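Side-chain contacts in vinylacetyl-CoA Delta-isomerase (Nitrosopumilus maritimus SCM1, PDB 6VJR), which probably isomerises vinylacetyl-CoA and dehydrates 4-hydroxybutyryl-CoA, using bound FAD and a [4Fe-4S] cluster: residues G385-V388 and V389-S393; S237-G241 and D242-G246; M422-L425 and R426-E429. One frame throughout, in Å; residues are numbered along the deposited sequence.

Contact 1 (G385-V388 and V389-S393); sequences GGLV and VTLPS. With FAD (flavin-adenine dinucleotide), chain V.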
# COMPACT_ATOMS: atom_id res chain seq x y z
N GLY A 385 -20.51 6.59 -5.41
CA GLY A 385 -20.73 8.01 -5.71
C GLY A 385 -21.11 8.84 -4.48
O GLY A 385 -21.29 8.33 -3.36
N GLY A 386 -21.21 10.16 -4.70
CA GLY A 386 -21.44 11.10 -3.62
C GLY A 386 -22.73 10.90 -2.83
O GLY A 386 -22.81 11.31 -1.65
N LEU A 387 -23.77 10.34 -3.48
CA LEU A 387 -25.08 10.19 -2.83
C LEU A 387 -25.00 9.27 -1.62
O LEU A 387 -25.85 9.32 -0.76
CB LEU A 387 -26.05 9.69 -3.90
CG LEU A 387 -27.51 10.07 -3.81
CD1 LEU A 387 -27.75 11.54 -3.62
CD2 LEU A 387 -28.19 9.49 -5.03
N VAL A 388 -23.94 8.46 -1.51
CA VAL A 388 -23.74 7.61 -0.35
C VAL A 388 -23.70 8.44 0.94
O VAL A 388 -24.09 7.94 1.99
CB VAL A 388 -22.55 6.64 -0.57
CG1 VAL A 388 -21.21 7.33 -0.43
CG2 VAL A 388 -22.63 5.42 0.34
N VAL A 389 -23.27 9.72 0.87
CA VAL A 389 -23.26 10.59 2.02
C VAL A 389 -24.17 11.81 1.90
O VAL A 389 -24.27 12.52 2.88
CB VAL A 389 -21.83 11.02 2.40
CG1 VAL A 389 -21.01 9.83 2.90
CG2 VAL A 389 -21.11 11.79 1.29
N THR A 390 -24.78 12.08 0.76
CA THR A 390 -25.62 13.25 0.66
C THR A 390 -27.10 12.92 0.46
O THR A 390 -27.92 13.81 0.27
CB THR A 390 -25.17 14.17 -0.47
OG1 THR A 390 -25.50 13.62 -1.74
CG2 THR A 390 -23.69 14.54 -0.44
N LEU A 391 -27.47 11.65 0.53
CA LEU A 391 -28.85 11.27 0.25
C LEU A 391 -29.83 11.87 1.28
O LEU A 391 -29.60 11.78 2.51
CB LEU A 391 -28.88 9.76 0.40
CG LEU A 391 -30.16 9.08 -0.08
CD1 LEU A 391 -30.37 9.25 -1.59
CD2 LEU A 391 -30.09 7.63 0.29
N PRO A 392 -30.95 12.47 0.85
CA PRO A 392 -31.98 12.92 1.79
C PRO A 392 -32.64 11.75 2.55
O PRO A 392 -32.54 10.58 2.14
CB PRO A 392 -32.97 13.64 0.91
CG PRO A 392 -32.12 14.11 -0.28
CD PRO A 392 -31.18 12.94 -0.52
N SER A 393 -33.27 12.10 3.67
CA SER A 393 -33.92 11.14 4.54
C SER A 393 -35.12 10.46 3.88
O SER A 393 -35.74 10.97 2.95
CB SER A 393 -34.40 11.82 5.82
OG SER A 393 -35.61 12.57 5.62
PA FAD V . -20.89 8.89 -9.93
O1A FAD V . -20.55 9.68 -11.14
O2A FAD V . -22.16 8.12 -9.91
O5B FAD V . -19.62 7.98 -9.65
C5B FAD V . -19.79 6.67 -9.06
C4B FAD V . -18.75 5.73 -9.63
O4B FAD V . -19.09 5.49 -11.02
C3B FAD V . -17.30 6.27 -9.64
O3B FAD V . -16.37 5.19 -9.46
C2B FAD V . -17.15 6.87 -11.07
O2B FAD V . -15.83 6.94 -11.58
C1B FAD V . -18.01 5.90 -11.87
N9A FAD V . -18.54 6.43 -13.11
C8A FAD V . -19.52 7.37 -13.27
N7A FAD V . -19.79 7.64 -14.53
C5A FAD V . -18.93 6.83 -15.25
C6A FAD V . -18.76 6.65 -16.63
N6A FAD V . -19.48 7.28 -17.55
N1A FAD V . -17.79 5.78 -17.04
C2A FAD V . -17.10 5.14 -16.08
N3A FAD V . -17.18 5.24 -14.76
C4A FAD V . -18.15 6.08 -14.39
N1 FAD V . -20.49 19.15 -6.69
C2 FAD V . -20.79 20.47 -6.93
O2 FAD V . -21.10 20.90 -8.03
N3 FAD V . -20.75 21.36 -5.88
C4 FAD V . -20.40 21.12 -4.58
O4 FAD V . -20.49 22.00 -3.71
C4X FAD V . -20.19 19.74 -4.32
N5 FAD V . -19.91 19.38 -3.06
C5X FAD V . -19.88 18.03 -2.77
C6 FAD V . -19.80 17.59 -1.44
C7 FAD V . -19.84 16.23 -1.12
C7M FAD V . -19.85 15.78 0.32
C8 FAD V . -19.71 15.28 -2.13
C8M FAD V . -19.73 13.81 -1.83
C9 FAD V . -19.80 15.69 -3.45
C9A FAD V . -19.87 17.06 -3.79
N10 FAD V . -19.99 17.50 -5.11
C10 FAD V . -20.25 18.82 -5.42
C1' FAD V . -20.25 16.48 -6.14
C2' FAD V . -19.07 15.69 -6.67
O2' FAD V . -18.42 16.50 -7.65
C3' FAD V . -19.57 14.40 -7.27
O3' FAD V . -19.92 13.58 -6.16
C4' FAD V . -18.56 13.72 -8.21
O4' FAD V . -18.39 14.41 -9.44
C5' FAD V . -18.93 12.28 -8.49
O5' FAD V . -20.23 12.29 -9.15
P FAD V . -21.39 11.36 -8.56
O1P FAD V . -21.59 11.63 -7.15
O2P FAD V . -22.54 11.50 -9.49
O3P FAD V . -20.87 9.87 -8.65

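Contact 2 (S237-G241 and D242-G246); sequences SMEEG and DIDDG. With NA (sodium ion), chain K; NA (sodium ion), chain L.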
# COMPACT_ATOMS: atom_id res chain seq x y z
N SER A 237 -32.13 3.69 14.22
CA SER A 237 -32.93 2.54 14.58
C SER A 237 -34.23 2.94 15.26
O SER A 237 -35.21 2.22 15.15
CB SER A 237 -32.15 1.59 15.47
OG SER A 237 -31.86 2.20 16.72
N MET A 238 -34.19 4.03 16.03
CA MET A 238 -35.30 4.50 16.84
C MET A 238 -36.24 5.42 16.05
O MET A 238 -37.28 5.80 16.59
CB MET A 238 -34.77 5.22 18.08
CG MET A 238 -33.97 4.27 18.94
SD MET A 238 -32.91 5.03 20.18
CE MET A 238 -34.12 5.86 21.22
N GLU A 239 -35.84 5.82 14.84
CA GLU A 239 -36.68 6.63 13.98
C GLU A 239 -37.63 5.71 13.21
O GLU A 239 -37.26 4.59 12.88
CB GLU A 239 -35.88 7.38 12.90
CG GLU A 239 -34.73 8.25 13.40
CD GLU A 239 -33.75 8.64 12.27
OE1 GLU A 239 -32.73 9.32 12.62
OE2 GLU A 239 -34.01 8.27 11.05
N GLU A 240 -38.83 6.20 12.94
CA GLU A 240 -39.75 5.50 12.08
C GLU A 240 -39.12 5.46 10.69
O GLU A 240 -38.39 6.37 10.26
CB GLU A 240 -41.12 6.17 12.00
CG GLU A 240 -41.80 6.23 13.36
CD GLU A 240 -42.79 5.11 13.62
OE1 GLU A 240 -42.40 3.94 13.47
OE2 GLU A 240 -43.97 5.43 13.95
N GLY A 241 -39.36 4.35 10.04
CA GLY A 241 -38.84 4.08 8.72
C GLY A 241 -37.58 3.23 8.84
O GLY A 241 -36.80 3.38 9.78
N ASP A 242 -37.37 2.37 7.84
CA ASP A 242 -36.27 1.42 7.88
C ASP A 242 -35.20 1.69 6.82
O ASP A 242 -34.14 1.08 6.89
CB ASP A 242 -36.82 0.01 7.75
CG ASP A 242 -37.59 -0.49 8.96
OD1 ASP A 242 -37.46 0.11 10.08
OD2 ASP A 242 -38.31 -1.50 8.79
N ILE A 243 -35.44 2.55 5.83
CA ILE A 243 -34.47 2.74 4.77
C ILE A 243 -33.17 3.35 5.29
O ILE A 243 -32.11 2.84 4.96
CB ILE A 243 -35.08 3.53 3.61
CG1 ILE A 243 -36.21 2.76 2.92
CG2 ILE A 243 -34.00 3.96 2.63
CD1 ILE A 243 -36.87 3.52 1.79
N ASP A 244 -33.25 4.39 6.12
CA ASP A 244 -32.04 5.11 6.51
C ASP A 244 -31.13 4.27 7.41
O ASP A 244 -29.94 4.53 7.51
CB ASP A 244 -32.38 6.47 7.09
CG ASP A 244 -33.05 7.41 6.12
OD1 ASP A 244 -32.99 7.11 4.91
OD2 ASP A 244 -33.66 8.43 6.57
N ASP A 245 -31.65 3.20 8.02
CA ASP A 245 -30.85 2.28 8.79
C ASP A 245 -29.84 1.47 7.96
O ASP A 245 -28.84 0.94 8.51
CB ASP A 245 -31.71 1.21 9.49
CG ASP A 245 -32.89 1.66 10.36
OD1 ASP A 245 -33.44 2.74 10.15
OD2 ASP A 245 -33.27 0.92 11.29
N GLY A 246 -30.13 1.27 6.66
CA GLY A 246 -29.29 0.52 5.74
C GLY A 246 -29.51 -0.97 5.85
O GLY A 246 -29.96 -1.62 4.91
NA NA K . -35.25 3.80 11.33
NA NA L . -36.49 0.49 14.08
O HOH W 1 -35.21 5.98 10.05
O HOH W 2 -35.69 1.61 12.06
O HOH W 3 -37.33 -1.43 12.52
O HOH W 4 -34.92 -1.26 14.93
O HOH W 5 -38.00 -0.37 15.14

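Contact 3 (M422-L425 and R426-E429); sequences MRIL and RLIE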
# COMPACT_ATOMS: atom_id res chain seq x y z
N MET A 422 -31.84 4.05 -3.36
CA MET A 422 -31.70 4.60 -2.02
C MET A 422 -31.33 3.52 -1.01
O MET A 422 -30.45 3.72 -0.17
CB MET A 422 -32.95 5.35 -1.57
CG MET A 422 -33.23 6.53 -2.44
SD MET A 422 -34.66 7.52 -1.97
CE MET A 422 -34.44 7.42 -0.19
N ARG A 423 -32.03 2.39 -1.03
CA ARG A 423 -31.77 1.36 -0.05
C ARG A 423 -30.33 0.84 -0.14
O ARG A 423 -29.69 0.60 0.88
CB ARG A 423 -32.76 0.19 -0.24
CG ARG A 423 -34.14 0.47 0.30
CD ARG A 423 -35.13 -0.61 -0.10
NE ARG A 423 -36.45 -0.46 0.49
CZ ARG A 423 -36.74 -0.66 1.76
NH1 ARG A 423 -35.88 -1.26 2.56
NH2 ARG A 423 -37.95 -0.36 2.20
N ILE A 424 -29.83 0.63 -1.36
CA ILE A 424 -28.50 0.05 -1.49
C ILE A 424 -27.45 1.09 -1.05
O ILE A 424 -26.47 0.74 -0.39
CB ILE A 424 -28.21 -0.55 -2.88
CG1 ILE A 424 -27.12 -1.61 -2.74
CG2 ILE A 424 -27.89 0.50 -3.92
CD1 ILE A 424 -27.61 -2.90 -2.11
N LEU A 425 -27.65 2.37 -1.36
CA LEU A 425 -26.76 3.41 -0.87
C LEU A 425 -26.71 3.46 0.66
O LEU A 425 -25.63 3.57 1.25
CB LEU A 425 -27.13 4.77 -1.47
CG LEU A 425 -26.87 4.94 -2.97
CD1 LEU A 425 -27.67 6.09 -3.52
CD2 LEU A 425 -25.40 5.18 -3.21
N ARG A 426 -27.88 3.36 1.29
CA ARG A 426 -27.95 3.33 2.76
C ARG A 426 -27.20 2.11 3.32
O ARG A 426 -26.58 2.19 4.37
CB ARG A 426 -29.39 3.38 3.27
CG ARG A 426 -29.99 4.78 3.07
CD ARG A 426 -29.29 5.81 3.93
NE ARG A 426 -30.10 7.03 3.97
CZ ARG A 426 -29.58 8.28 3.91
NH1 ARG A 426 -28.30 8.46 4.13
NH2 ARG A 426 -30.39 9.31 3.72
N LEU A 427 -27.30 0.94 2.65
CA LEU A 427 -26.55 -0.22 3.09
C LEU A 427 -25.04 0.06 3.10
O LEU A 427 -24.33 -0.26 4.08
CB LEU A 427 -26.93 -1.49 2.34
CG LEU A 427 -26.21 -2.75 2.81
CD1 LEU A 427 -26.52 -3.10 4.25
CD2 LEU A 427 -26.55 -3.89 1.88
N ILE A 428 -24.55 0.66 2.01
CA ILE A 428 -23.12 1.01 1.92
C ILE A 428 -22.74 2.00 3.02
O ILE A 428 -21.73 1.81 3.70
CB ILE A 428 -22.75 1.50 0.52
CG1 ILE A 428 -22.98 0.41 -0.51
CG2 ILE A 428 -21.29 1.95 0.50
CD1 ILE A 428 -22.86 0.85 -1.96
N GLU A 429 -23.56 3.04 3.23
CA GLU A 429 -23.31 3.99 4.31
C GLU A 429 -23.24 3.28 5.68
O GLU A 429 -22.36 3.51 6.49
CB GLU A 429 -24.39 5.07 4.29
CG GLU A 429 -24.15 6.20 5.29
CD GLU A 429 -25.39 7.06 5.64
OE1 GLU A 429 -26.54 6.60 5.41
OE2 GLU A 429 -25.22 8.20 6.15

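Contact 1 (G385-V388 and V389-S393)
Leu387 folds its side chain back over Thr390 and Leu391, three and four residues on in the same short turn. From the backbone its CB sets off away from 389-393, but chi1 of -149° swings the branch round. CG then lies 3.7 Å from Leu391 CD1. At the tip, CD1 rests 3.6 Å from Thr390 OG1, the two side chains crossing almost at right angles, while CD2 keeps a looser 4.1 Å from Leu391 CD1. Thr390 OG1 is hydrogen-bonded to His186 ND1 of the second subunit. Nearer the backbone, Leu391 CB sits 3.3 Å from Leu387 O, the same carbonyl that takes weak bonds from the N-H groups of Thr390 and Leu391. Gly386 O receives a better one from Val389 N (3.0 Å).

On the cofactor side, Val389 CG2 comes 4.0 Å from the FAD methyl C8M. Gly385, with positive phi, ends helix 372-384, and Gly386 N donates a hydrogen bond to FAD O1P (2.9 Å). Gly385 CA lies 3.5 Å from FAD O3P, so the backbone itself passes close to the diphosphate. A glycine break that offers a backbone N-H to the FAD diphosphate, followed by one weakly bonded turn, makes up this subunit's part of an FAD site shared between two subunits, in a domain of the acyl-CoA dehydrogenase clan.

Contact 2 (S237-G241 and D242-G246)
Gly241 O and Asp245 OD1 stand 3.4 Å apart, two oxygens brought close because both bind the same sodium ion (chain K). The ion lies 2.2 Å from Gly241 O and 2.4 Å from Asp245 OD1, with Glu239 O further off at 2.7 Å. Arg236 O and waters 1 and 2 bring its ligands to six. The Asp245 carboxylate reaches the ion because its CG turns anti to the carbonyl carbon (chi1 -52°), and OD1 alone coordinates. This is the close half of the contact: a cation-binding loop joining strands 224-228 and 254-259, in which backbone carbonyls on one limb meet an acidic side chain on the other. The second limb runs into a type I beta turn from Ile243 to Gly246, and Gly241, with positive phi, carries the chain from one limb to the other.

Towards solvent, water takes over. Water 2 binds both sodium ions and donates both its hydrogens, to Asp245 OD2 at 2.6 Å and to Asp242 OD1 at 3.1 Å. The side chain of the exposed Asp242 is thus tied to the site through water 2, and OD1 takes a further bond from water 3. The outer sodium ion (chain L) has Ser237 O at 2.4 Å but is otherwise bound largely by waters 2 to 5. Elsewhere Glu239 OE2 faces Asp244 OD2 at 4.5 Å, a pair of like charges; Arg230 of the second subunit makes a salt bridge to each, which would offset their repulsion. Asp244 OD2 is also bonded to the backbone N of Glu394.

Contact 3 (M422-L425 and R426-E429)
Glu429 OE1 is gripped by two guanidinium groups, Arg426 NH1 and Arg236 NH1, while the backbone N of Glu429 is bonded to Leu425 O one helical turn back, at 2.9 Å. Arg426 NH1 lies 2.9 Å from Glu429 OE1 and meets it from above the carboxylate plane, with the guanidinium plane itself tilted by only 17° from the line to its partner. With CG anti to the carbonyl carbon (chi1 -72°), Arg426 holds that atom 3.4 Å from Met422 O; the bend at chi2 (-66°) then turns the rest of the chain towards its partners. Glu429 goes the other way at chi1, its CG anti to the backbone N, and stays extended beyond CG. Arg426 NE forms a salt bridge with Asp244, and NH2 bonds Leu391 O.

The backbone under these groups is regular alpha helix, part of 418-432, with i to i+4 bonds such as Arg426 N to Met422 O at 3.0 Å. On another face the side chains are apolar. Ile424 CD1 and Leu427 CD2 meet tip to tip at 4.2 Å, and both residues pack on Ala471 of the third subunit. Ile428 keeps CG1 3.5 Å from Ile424 O.

Arg426 and Glu429 are buried, yet each nitrogen of the guanidinium group has an acceptor and the carboxylate has two cationic neighbours, which would favour both groups staying charged inside the protein.

Overall arrangement
The centre of contact 3 lies about 9 Å from that of contact 1 and about 12 Å from that of contact 2, whose own centres are about 15 Å apart. Arg426 connects contact 3 to both: NH2 lies 2.9 Å from Leu391 O, a probable hydrogen bond, and NE 3.0 Å from Asp244 OD1. Contacts 1 and 2 also touch directly, where Ser393 CA comes 3.4 Å from Asp244 OD2. The FAD belongs to the contact 1 side; the side chain of Leu425 is still about 8 Å from it, and the nearer sodium ion, in contact 2, is about 13 Å from the side chain of Leu391. All three contacts reach the second subunit.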